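Local structure of 3-keto-5-aminohexanoate cleavage enzyme (Burkholderia xenovorans LB400, 3E49) at residues C12-A17 with D32-A37; V48-A53 with L109-M114; E70-I75 with I83-G88; E97-A102 with I155-K160. The protein probably cleaves beta-keto acids such as 3-keto-5-aminohexanoate, using a zinc ion held in a TIM-barrel fold. All coordinates share one frame; numbering follows the deposited sequence.

Contact 1. Residues C12-A17 with D32-A37; sequences CAVTGA and DEVAQA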
# COMPACT_ATOMS: atom_id res chain seq x y z
N CYS A 12 -6.17 -28.29 2.97
CA CYS A 12 -5.83 -28.72 4.31
C CYS A 12 -4.47 -29.45 4.31
O CYS A 12 -4.31 -30.46 3.68
CB CYS A 12 -6.92 -29.60 4.90
SG CYS A 12 -6.64 -29.83 6.66
N ALA A 13 -3.49 -28.89 5.02
CA ALA A 13 -2.14 -29.44 5.16
C ALA A 13 -2.18 -30.21 6.48
O ALA A 13 -2.07 -29.62 7.57
CB ALA A 13 -1.12 -28.32 5.21
N VAL A 14 -2.25 -31.53 6.38
CA VAL A 14 -2.57 -32.36 7.56
C VAL A 14 -1.50 -32.60 8.62
O VAL A 14 -1.88 -32.87 9.75
CB VAL A 14 -3.19 -33.74 7.15
CG1 VAL A 14 -4.51 -33.54 6.42
CG2 VAL A 14 -2.21 -34.53 6.31
N THR A 15 -0.22 -32.56 8.28
CA THR A 15 0.84 -32.79 9.30
C THR A 15 2.18 -32.07 9.08
O THR A 15 2.80 -31.54 10.05
CB THR A 15 1.08 -34.32 9.49
OG1 THR A 15 1.83 -34.53 10.69
CG2 THR A 15 1.77 -34.93 8.26
N GLY A 16 2.62 -32.02 7.83
CA GLY A 16 3.85 -31.32 7.48
C GLY A 16 5.14 -31.89 8.11
O GLY A 16 5.17 -33.05 8.47
N ALA A 17 6.16 -31.05 8.26
CA ALA A 17 7.46 -31.43 8.83
C ALA A 17 7.94 -30.42 9.85
O ALA A 17 9.05 -30.57 10.34
CB ALA A 17 8.47 -31.47 7.75
N ASP A 32 -2.20 -44.47 9.23
CA ASP A 32 -3.60 -44.48 9.59
C ASP A 32 -4.10 -43.11 10.02
O ASP A 32 -5.23 -42.70 9.67
CB ASP A 32 -3.86 -45.45 10.76
N GLU A 33 -3.28 -42.44 10.82
CA GLU A 33 -3.64 -41.11 11.32
C GLU A 33 -3.68 -40.10 10.19
O GLU A 33 -4.59 -39.29 10.13
CB GLU A 33 -2.67 -40.68 12.39
CG GLU A 33 -2.91 -41.45 13.67
CD GLU A 33 -1.79 -41.27 14.68
OE1 GLU A 33 -0.73 -40.74 14.32
OE2 GLU A 33 -1.96 -41.72 15.83
N VAL A 34 -2.72 -40.20 9.30
CA VAL A 34 -2.64 -39.29 8.16
C VAL A 34 -3.85 -39.45 7.27
O VAL A 34 -4.50 -38.47 6.85
CB VAL A 34 -1.33 -39.45 7.39
CG1 VAL A 34 -1.39 -38.76 6.02
CG2 VAL A 34 -0.17 -38.90 8.25
N ALA A 35 -4.19 -40.70 7.00
CA ALA A 35 -5.35 -40.97 6.18
C ALA A 35 -6.64 -40.51 6.83
O ALA A 35 -7.49 -39.88 6.16
CB ALA A 35 -5.41 -42.51 5.78
N GLN A 36 -6.85 -40.84 8.10
CA GLN A 36 -8.10 -40.41 8.72
C GLN A 36 -8.14 -38.87 8.82
O GLN A 36 -9.21 -38.30 8.71
CB GLN A 36 -8.37 -41.07 10.10
CG GLN A 36 -8.66 -42.60 10.03
CD GLN A 36 -9.73 -42.98 8.98
OE1 GLN A 36 -9.45 -43.75 8.04
NE2 GLN A 36 -10.92 -42.41 9.11
N ALA A 37 -7.00 -38.23 9.05
CA ALA A 37 -6.90 -36.76 9.11
C ALA A 37 -7.37 -36.16 7.77
O ALA A 37 -8.15 -35.21 7.74
CB ALA A 37 -5.49 -36.35 9.41

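Contact 2. Residues V48-A53 with L109-M114; sequences VIHLHA and LASLNM. With ZN (zinc ion), chain E.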
# COMPACT_ATOMS: atom_id res chain seq x y z
N VAL A 48 -8.51 -29.89 -1.35
CA VAL A 48 -7.09 -30.25 -1.57
C VAL A 48 -6.43 -30.63 -0.25
O VAL A 48 -6.54 -29.90 0.73
CB VAL A 48 -6.26 -29.07 -2.23
CG1 VAL A 48 -4.76 -29.49 -2.42
CG2 VAL A 48 -6.93 -28.59 -3.59
N ILE A 49 -5.74 -31.77 -0.26
CA ILE A 49 -5.04 -32.29 0.89
C ILE A 49 -3.54 -32.24 0.63
O ILE A 49 -3.03 -32.90 -0.24
CB ILE A 49 -5.50 -33.76 1.22
CG1 ILE A 49 -7.03 -33.86 1.23
CG2 ILE A 49 -4.94 -34.20 2.54
CD1 ILE A 49 -7.74 -33.02 2.36
N HIS A 50 -2.84 -31.39 1.38
CA HIS A 50 -1.41 -31.21 1.24
C HIS A 50 -0.75 -32.18 2.23
O HIS A 50 -0.98 -32.11 3.47
CB HIS A 50 -1.06 -29.73 1.52
CG HIS A 50 0.40 -29.44 1.60
ND1 HIS A 50 1.07 -28.74 0.63
CD2 HIS A 50 1.29 -29.63 2.59
CE1 HIS A 50 2.33 -28.58 0.99
NE2 HIS A 50 2.51 -29.20 2.14
N LEU A 51 0.10 -33.05 1.68
CA LEU A 51 0.64 -34.21 2.41
C LEU A 51 2.13 -34.33 2.56
O LEU A 51 2.90 -34.08 1.62
CB LEU A 51 0.14 -35.50 1.72
CG LEU A 51 -1.36 -35.77 1.85
CD1 LEU A 51 -1.92 -36.60 0.69
CD2 LEU A 51 -1.69 -36.40 3.19
N HIS A 52 2.52 -34.68 3.79
CA HIS A 52 3.88 -35.13 4.10
C HIS A 52 3.70 -36.47 4.80
O HIS A 52 2.59 -36.81 5.26
CB HIS A 52 4.63 -34.24 5.09
CG HIS A 52 4.93 -32.86 4.61
ND1 HIS A 52 6.17 -32.29 4.78
CD2 HIS A 52 4.14 -31.90 4.08
CE1 HIS A 52 6.14 -31.04 4.35
NE2 HIS A 52 4.91 -30.78 3.93
N ALA A 53 4.81 -37.20 4.90
CA ALA A 53 4.83 -38.49 5.59
C ALA A 53 5.78 -38.34 6.77
O ALA A 53 6.72 -37.52 6.75
CB ALA A 53 5.32 -39.60 4.66
N LEU A 109 -1.04 -32.52 -7.91
CA LEU A 109 -0.38 -31.34 -7.36
C LEU A 109 0.84 -31.75 -6.55
O LEU A 109 0.84 -32.82 -5.92
CB LEU A 109 -1.33 -30.58 -6.40
CG LEU A 109 -2.35 -29.62 -6.94
CD1 LEU A 109 -3.35 -29.19 -5.82
CD2 LEU A 109 -1.65 -28.43 -7.64
N ALA A 110 1.85 -30.86 -6.54
CA ALA A 110 2.99 -31.00 -5.65
C ALA A 110 3.32 -29.59 -5.14
O ALA A 110 3.12 -28.61 -5.88
CB ALA A 110 4.18 -31.59 -6.38
N SER A 111 3.81 -29.48 -3.92
CA SER A 111 4.17 -28.16 -3.41
C SER A 111 5.53 -27.81 -3.99
O SER A 111 6.31 -28.72 -4.29
CB SER A 111 4.19 -28.16 -1.89
OG SER A 111 5.29 -28.92 -1.40
N LEU A 112 5.82 -26.53 -4.16
CA LEU A 112 7.11 -26.08 -4.70
C LEU A 112 7.46 -24.77 -3.99
O LEU A 112 6.79 -23.75 -4.19
CB LEU A 112 7.03 -25.90 -6.23
CG LEU A 112 8.24 -25.40 -7.06
CD1 LEU A 112 9.54 -26.00 -6.66
CD2 LEU A 112 8.03 -25.65 -8.54
N ASN A 113 8.46 -24.83 -3.13
CA ASN A 113 8.94 -23.66 -2.40
C ASN A 113 9.69 -22.79 -3.41
O ASN A 113 10.50 -23.30 -4.17
CB ASN A 113 9.79 -24.11 -1.23
CG ASN A 113 10.29 -22.95 -0.38
OD1 ASN A 113 10.88 -22.01 -0.88
ND2 ASN A 113 10.12 -23.06 0.92
N MSE A 114 9.46 -21.47 -3.40
CA MSE A 114 10.00 -20.66 -4.49
C MSE A 114 11.28 -19.90 -4.29
O MSE A 114 11.57 -18.98 -5.06
CB MSE A 114 8.89 -19.75 -5.05
CG MSE A 114 7.87 -20.51 -5.89
SE MSE A 114 8.64 -21.35 -7.46
CE MSE A 114 9.45 -20.00 -8.27
ZN ZN E . 4.16 -28.72 3.50
O HOH W 1 5.69 -28.43 1.71
O HOH W 2 4.19 -26.37 3.00

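Contact 3. Residues E70-I75 with I83-G88; sequences EFLPRI and INLTTG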
# COMPACT_ATOMS: atom_id res chain seq x y z
N GLU A 70 0.89 -46.58 2.01
CA GLU A 70 -0.38 -47.05 2.55
C GLU A 70 -1.43 -45.94 2.52
O GLU A 70 -2.55 -46.14 2.09
CB GLU A 70 -0.17 -47.54 4.00
CG GLU A 70 1.04 -48.51 4.17
CD GLU A 70 1.49 -48.69 5.62
OE1 GLU A 70 0.65 -49.04 6.46
OE2 GLU A 70 2.69 -48.49 5.90
N PHE A 71 -1.06 -44.75 3.01
CA PHE A 71 -2.07 -43.69 3.10
C PHE A 71 -2.60 -43.13 1.79
O PHE A 71 -3.77 -42.83 1.70
CB PHE A 71 -1.73 -42.58 4.15
CG PHE A 71 -0.55 -41.68 3.86
CD1 PHE A 71 -0.61 -40.70 2.88
CD2 PHE A 71 0.57 -41.68 4.71
CE1 PHE A 71 0.47 -39.84 2.65
CE2 PHE A 71 1.65 -40.81 4.51
CZ PHE A 71 1.61 -39.87 3.49
N LEU A 72 -1.78 -43.10 0.75
CA LEU A 72 -2.23 -42.50 -0.50
C LEU A 72 -3.42 -43.25 -1.09
O LEU A 72 -4.45 -42.66 -1.34
CB LEU A 72 -1.08 -42.28 -1.48
CG LEU A 72 -0.04 -41.20 -1.14
CD1 LEU A 72 0.98 -41.07 -2.22
CD2 LEU A 72 -0.72 -39.84 -0.89
N PRO A 73 -3.30 -44.57 -1.28
CA PRO A 73 -4.43 -45.34 -1.79
C PRO A 73 -5.63 -45.32 -0.87
O PRO A 73 -6.76 -45.29 -1.36
CB PRO A 73 -3.88 -46.76 -1.90
CG PRO A 73 -2.45 -46.61 -1.97
CD PRO A 73 -2.11 -45.43 -1.12
N ARG A 74 -5.39 -45.30 0.45
CA ARG A 74 -6.48 -45.24 1.43
C ARG A 74 -7.24 -43.91 1.25
O ARG A 74 -8.46 -43.90 1.22
CB ARG A 74 -5.93 -45.35 2.85
CG ARG A 74 -6.96 -45.45 3.98
CD ARG A 74 -7.66 -46.82 4.05
N ILE A 75 -6.50 -42.81 1.12
CA ILE A 75 -7.13 -41.50 0.91
C ILE A 75 -7.90 -41.48 -0.43
O ILE A 75 -9.09 -41.19 -0.46
CB ILE A 75 -6.10 -40.36 0.97
CG1 ILE A 75 -5.51 -40.24 2.38
CG2 ILE A 75 -6.78 -39.02 0.60
CD1 ILE A 75 -4.26 -39.35 2.43
N ILE A 83 -4.95 -34.91 -4.06
CA ILE A 83 -3.76 -35.24 -3.29
C ILE A 83 -2.59 -34.36 -3.76
O ILE A 83 -2.22 -34.31 -4.95
CB ILE A 83 -3.43 -36.76 -3.40
CG1 ILE A 83 -4.51 -37.53 -2.66
CG2 ILE A 83 -2.02 -37.07 -2.87
CD1 ILE A 83 -4.44 -39.01 -2.79
N ASN A 84 -2.00 -33.65 -2.82
CA ASN A 84 -0.94 -32.73 -3.11
C ASN A 84 0.27 -33.14 -2.28
O ASN A 84 0.21 -33.11 -1.07
CB ASN A 84 -1.45 -31.34 -2.74
CG ASN A 84 -0.42 -30.26 -2.87
OD1 ASN A 84 0.77 -30.50 -3.10
ND2 ASN A 84 -0.87 -29.02 -2.68
N LEU A 85 1.34 -33.58 -2.92
CA LEU A 85 2.56 -34.00 -2.19
C LEU A 85 3.62 -32.96 -2.10
O LEU A 85 3.91 -32.28 -3.06
CB LEU A 85 3.23 -35.19 -2.89
CG LEU A 85 2.29 -36.38 -3.11
CD1 LEU A 85 3.11 -37.55 -3.70
CD2 LEU A 85 1.57 -36.75 -1.80
N THR A 86 4.27 -32.91 -0.94
CA THR A 86 5.36 -32.00 -0.70
C THR A 86 6.63 -32.38 -1.47
O THR A 86 6.86 -33.56 -1.71
CB THR A 86 5.72 -31.93 0.80
OG1 THR A 86 6.76 -30.99 0.96
CG2 THR A 86 6.22 -33.30 1.33
N THR A 87 7.40 -31.37 -1.91
CA THR A 87 8.71 -31.55 -2.51
C THR A 87 9.76 -30.93 -1.61
O THR A 87 10.91 -30.81 -1.98
CB THR A 87 8.86 -30.93 -3.91
OG1 THR A 87 8.80 -29.49 -3.89
CG2 THR A 87 7.85 -31.49 -4.80
N GLY A 88 9.33 -30.50 -0.43
CA GLY A 88 10.24 -29.89 0.53
C GLY A 88 10.53 -30.92 1.57
O GLY A 88 11.66 -31.46 1.67

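Contact 4. Residues E97-A102 with I155-K160; sequences ERLRPA and IEFILK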
# COMPACT_ATOMS: atom_id res chain seq x y z
N GLU A 97 16.31 -36.67 -2.77
CA GLU A 97 15.45 -37.35 -1.81
C GLU A 97 14.14 -36.60 -1.67
O GLU A 97 13.08 -37.20 -1.43
CB GLU A 97 16.16 -37.43 -0.45
N ARG A 98 14.22 -35.28 -1.79
CA ARG A 98 13.04 -34.42 -1.68
C ARG A 98 12.02 -34.72 -2.79
O ARG A 98 10.83 -34.80 -2.51
CB ARG A 98 13.45 -32.93 -1.63
CG ARG A 98 13.75 -32.45 -0.21
CD ARG A 98 14.54 -31.13 -0.13
NE ARG A 98 13.73 -29.94 -0.40
CZ ARG A 98 13.68 -29.26 -1.55
NH1 ARG A 98 14.41 -29.62 -2.61
NH2 ARG A 98 12.89 -28.19 -1.65
N LEU A 99 12.50 -34.95 -4.01
CA LEU A 99 11.61 -35.21 -5.14
C LEU A 99 11.09 -36.62 -5.35
O LEU A 99 10.22 -36.82 -6.19
CB LEU A 99 12.28 -34.77 -6.44
CG LEU A 99 12.05 -33.34 -6.93
CD1 LEU A 99 13.00 -33.01 -8.08
CD2 LEU A 99 10.57 -33.20 -7.38
N ARG A 100 11.58 -37.61 -4.62
CA ARG A 100 11.14 -38.99 -4.90
C ARG A 100 9.64 -39.26 -4.85
O ARG A 100 9.10 -39.92 -5.73
CB ARG A 100 11.91 -40.01 -4.07
CG ARG A 100 13.34 -40.17 -4.54
CD ARG A 100 13.94 -41.49 -4.06
NE ARG A 100 15.34 -41.63 -4.47
CZ ARG A 100 16.40 -41.41 -3.69
NH1 ARG A 100 16.26 -41.04 -2.42
NH2 ARG A 100 17.62 -41.57 -4.20
N PRO A 101 8.96 -38.79 -3.80
CA PRO A 101 7.52 -39.01 -3.74
C PRO A 101 6.74 -38.44 -4.93
O PRO A 101 5.93 -39.15 -5.53
CB PRO A 101 7.12 -38.33 -2.42
CG PRO A 101 8.34 -38.39 -1.60
CD PRO A 101 9.45 -38.14 -2.57
N ALA A 102 7.02 -37.20 -5.29
CA ALA A 102 6.34 -36.54 -6.39
C ALA A 102 6.66 -37.22 -7.71
O ALA A 102 5.76 -37.47 -8.53
CB ALA A 102 6.76 -35.07 -6.44
N ILE A 155 14.61 -25.32 -8.84
CA ILE A 155 13.23 -25.03 -9.25
C ILE A 155 13.01 -25.42 -10.70
O ILE A 155 12.03 -26.06 -11.01
CB ILE A 155 12.84 -23.56 -8.99
CG1 ILE A 155 12.93 -23.24 -7.48
CG2 ILE A 155 11.46 -23.29 -9.55
CD1 ILE A 155 13.09 -21.75 -7.19
N GLU A 156 13.94 -25.04 -11.56
CA GLU A 156 13.88 -25.42 -12.96
C GLU A 156 13.79 -26.95 -13.10
O GLU A 156 13.02 -27.48 -13.88
CB GLU A 156 15.11 -24.90 -13.69
CG GLU A 156 15.06 -25.11 -15.20
CD GLU A 156 16.31 -24.61 -15.92
OE1 GLU A 156 17.10 -23.81 -15.34
OE2 GLU A 156 16.49 -24.99 -17.09
N PHE A 157 14.58 -27.66 -12.30
CA PHE A 157 14.57 -29.12 -12.33
C PHE A 157 13.23 -29.69 -11.93
O PHE A 157 12.69 -30.58 -12.61
CB PHE A 157 15.69 -29.68 -11.44
CG PHE A 157 15.80 -31.16 -11.49
CD1 PHE A 157 16.50 -31.77 -12.51
CD2 PHE A 157 15.14 -31.95 -10.56
CE1 PHE A 157 16.58 -33.16 -12.58
CE2 PHE A 157 15.21 -33.33 -10.62
CZ PHE A 157 15.94 -33.93 -11.63
N ILE A 158 12.65 -29.18 -10.84
CA ILE A 158 11.34 -29.65 -10.38
C ILE A 158 10.26 -29.35 -11.44
O ILE A 158 9.42 -30.20 -11.75
CB ILE A 158 10.98 -29.01 -9.03
CG1 ILE A 158 11.98 -29.46 -7.96
CG2 ILE A 158 9.56 -29.38 -8.62
CD1 ILE A 158 12.01 -28.63 -6.70
N LEU A 159 10.30 -28.17 -12.02
CA LEU A 159 9.27 -27.79 -12.99
C LEU A 159 9.32 -28.72 -14.18
O LEU A 159 8.28 -29.15 -14.68
CB LEU A 159 9.46 -26.34 -13.46
CG LEU A 159 9.19 -25.22 -12.46
CD1 LEU A 159 9.67 -23.84 -12.98
CD2 LEU A 159 7.71 -25.20 -12.07
N LYS A 160 10.53 -28.99 -14.65
CA LYS A 160 10.70 -29.86 -15.82
C LYS A 160 10.32 -31.29 -15.50
O LYS A 160 9.54 -31.91 -16.22
CB LYS A 160 12.15 -29.80 -16.32
CG LYS A 160 12.48 -30.77 -17.44

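Contact 1. Residues C12-A17 with D32-A37
Val14 and Ala37 mark the closest approach of the two backbones, with CA atoms 6.4 Å apart, where the chain leaving strand 10-13 passes alongside helix 31-44. No hydrogen bond crosses between the segments, so the contact rests on apolar side chains. Val14 does most of the touching. Val14 CB lies 4.1 Å from Ala37 CB, and Val14 CG1 rests against the helix backbone, 4.1 Å from Ala37 C. With chi1 at -62°, CG1 is anti to the carbonyl carbon, while CG2 takes the crowded position between backbone N and carbonyl carbon; from there CG2 comes within 4.3 Å of Val34 CG1. One helical turn of 32-37 thus offers two residues, three apart, to a single valine. Thr15 adds a looser touch, its CG2 at 4.4 Å from Val34 CG2, while its hydroxyl is engaged differently: OG1 is hydrogen-bonded to Pro28 O and Arg54 NE. The methyl and the hydroxyl of Thr15 therefore serve separate neighbours. This is the opening strand-to-helix step of the barrel's beta-alpha-beta unit 10-13, 31-44, 48-54, and the Thr15 side chain lies about 8 Å from the zinc ion. Leu51 of strand 48-54 touches both Val14 and Val34, Phe71 of helix 71-78 packs on Val34, and Asn273 of helix 273-286 meets Ala37.

Contact 2. Residues V48-A53 with L109-M114
The imidazole of His50 meets Ser111 at its edge: Ser111 CB lies near the ring plane, 3.5 Å from His50 CE1, and segment 109-114 approaches neither ring face. Water 1 also sits at that ring's edge, in plane, while the edge of the His52 ring has His50 CD2 in its plane. Both rings direct NE2 to the zinc ion, at 2.2 Å from His50 NE2 and at the same distance from His52 NE2. Two waters, each 2.4 Å from the metal, and Glu259 complete five ligands. The other ring nitrogen of His50, ND1, is hydrogen-bonded to Glu170 OE1, so both ring nitrogens are engaged, which restrains the rotation of the imidazole. In this TIM barrel, strands 48-54 and 109-113 are not neighbours; each pairs in parallel with strand 82-85 between them, and the contact spans that strand on the barrel interior, with Val48, His50 and Leu109 all touching Asn84. Ser111 OG links the second strand to the metal site through water 1, 3.2 Å away. Farther from the zinc, Val48 CG1, anti to its backbone N, meets Leu109 CD1 at 3.7 Å, the two side chains crossing at about a right angle.

Contact 3. Residues E70-I75 with I83-G88
Leu72 reaches from helix 71-78 to two residues of strand 82-85 through one methyl. Its CD2 lies 3.6 Å from Ile83 CG2 and 4.0 Å from Leu85 CD2. The two approaches differ: the Leu72 and Ile83 side chains cross obliquely, whereas Leu72 and Leu85 extend toward each other and meet tip to tip. Leu72 has CG anti to its carbonyl carbon (chi1 -70°) and CD1 continuing the extended chain from CA, which leaves CD2 as the branch that turns to the strand. Leu85 has the same shape and likewise answers with CD2. Ile83 splits its contacts between its branches. CG2, anti to the backbone N, takes Leu72; the longer arm through CG1 stays extended and carries CD1 to Ile75 CG2, 4.1 Å away, and to the backbone, 3.9 Å from Leu72 O. The helix and strand segments run nearly antiparallel, with their axes 159° apart and 10.8 Å at closest approach. This is the return step of a beta-alpha-beta crossover, in which helix 71-78 packs on the outside of the barrel strand that follows it. Leu51 of the neighbouring barrel strand 48-54 touches Leu72 and Ile83, Tyr105 touches Leu72 and Leu85, and Phe311 lies against Leu72 and Ile83. Beyond the strand end the chain turns: Gly88 N donates to Thr86 OG1 at 3.0 Å with an N-H...O angle of 157°, an ST turn, and Gly89 N is hydrogen-bonded to the same oxygen.

Contact 4. Residues E97-A102 with I155-K160
Leu99 faces Ile158 and Phe157 across the two helices, whose CA atoms come closest at Leu99 and Ile158, 7.6 Å apart. The CB of Leu99 points toward helix 152-163 and starts the side chain on its way. Its chi1 of -91° is swung about 30° past a staggered value, so CG sits off the usual minimum. From there CG lies 4.0 Å from Ile158 CG1, and the chain then forks. CD2 stays with the isoleucine, 4.0 Å from Ile158 CG1 and 4.1 Å from Ile158 CG2, wedged against both of its branches. CD1 reaches further, to 3.7 Å from Ile158 CG1 and 3.4 Å from Phe157 CE2, a close carbon-carbon approach. This methyl lies in the plane of the phenyl ring, at its edge, so it packs against the rim and not over a face. Phe157, with CG anti to its backbone N, lies on the exposed side of the contact; Ile158 closes the buried side. Helices 95-105 and 152-163 thus pack together in the outer layer of the TIM barrel: Ile158 rests on Phe169 of strand 168-173, while Leu99 also touches Cys162 of helix 152-163 and Thr87 beyond strand 82-85.

Contact 2 lies deepest, its centre about 5 Å from that of the chain, and it alone holds the metal and its waters, beside apolar packing. Contacts 1 and 3, about 11 and 12 Å out, are apolar and buried where helices meet the barrel wall. They join each other where Ala35 packs on Arg74 and Ile75, and each meets contact 2 through backbone bonds: Cys12 with Val48 and His50, Leu51 with Asn84. Contact 4, about 16 Å out, is helix on helix, and the exposed Phe157 brings it nearest the surface. Its Ile158 and Leu159 still touch Leu112 of contact 2, while contacts 1 and 4 do not meet.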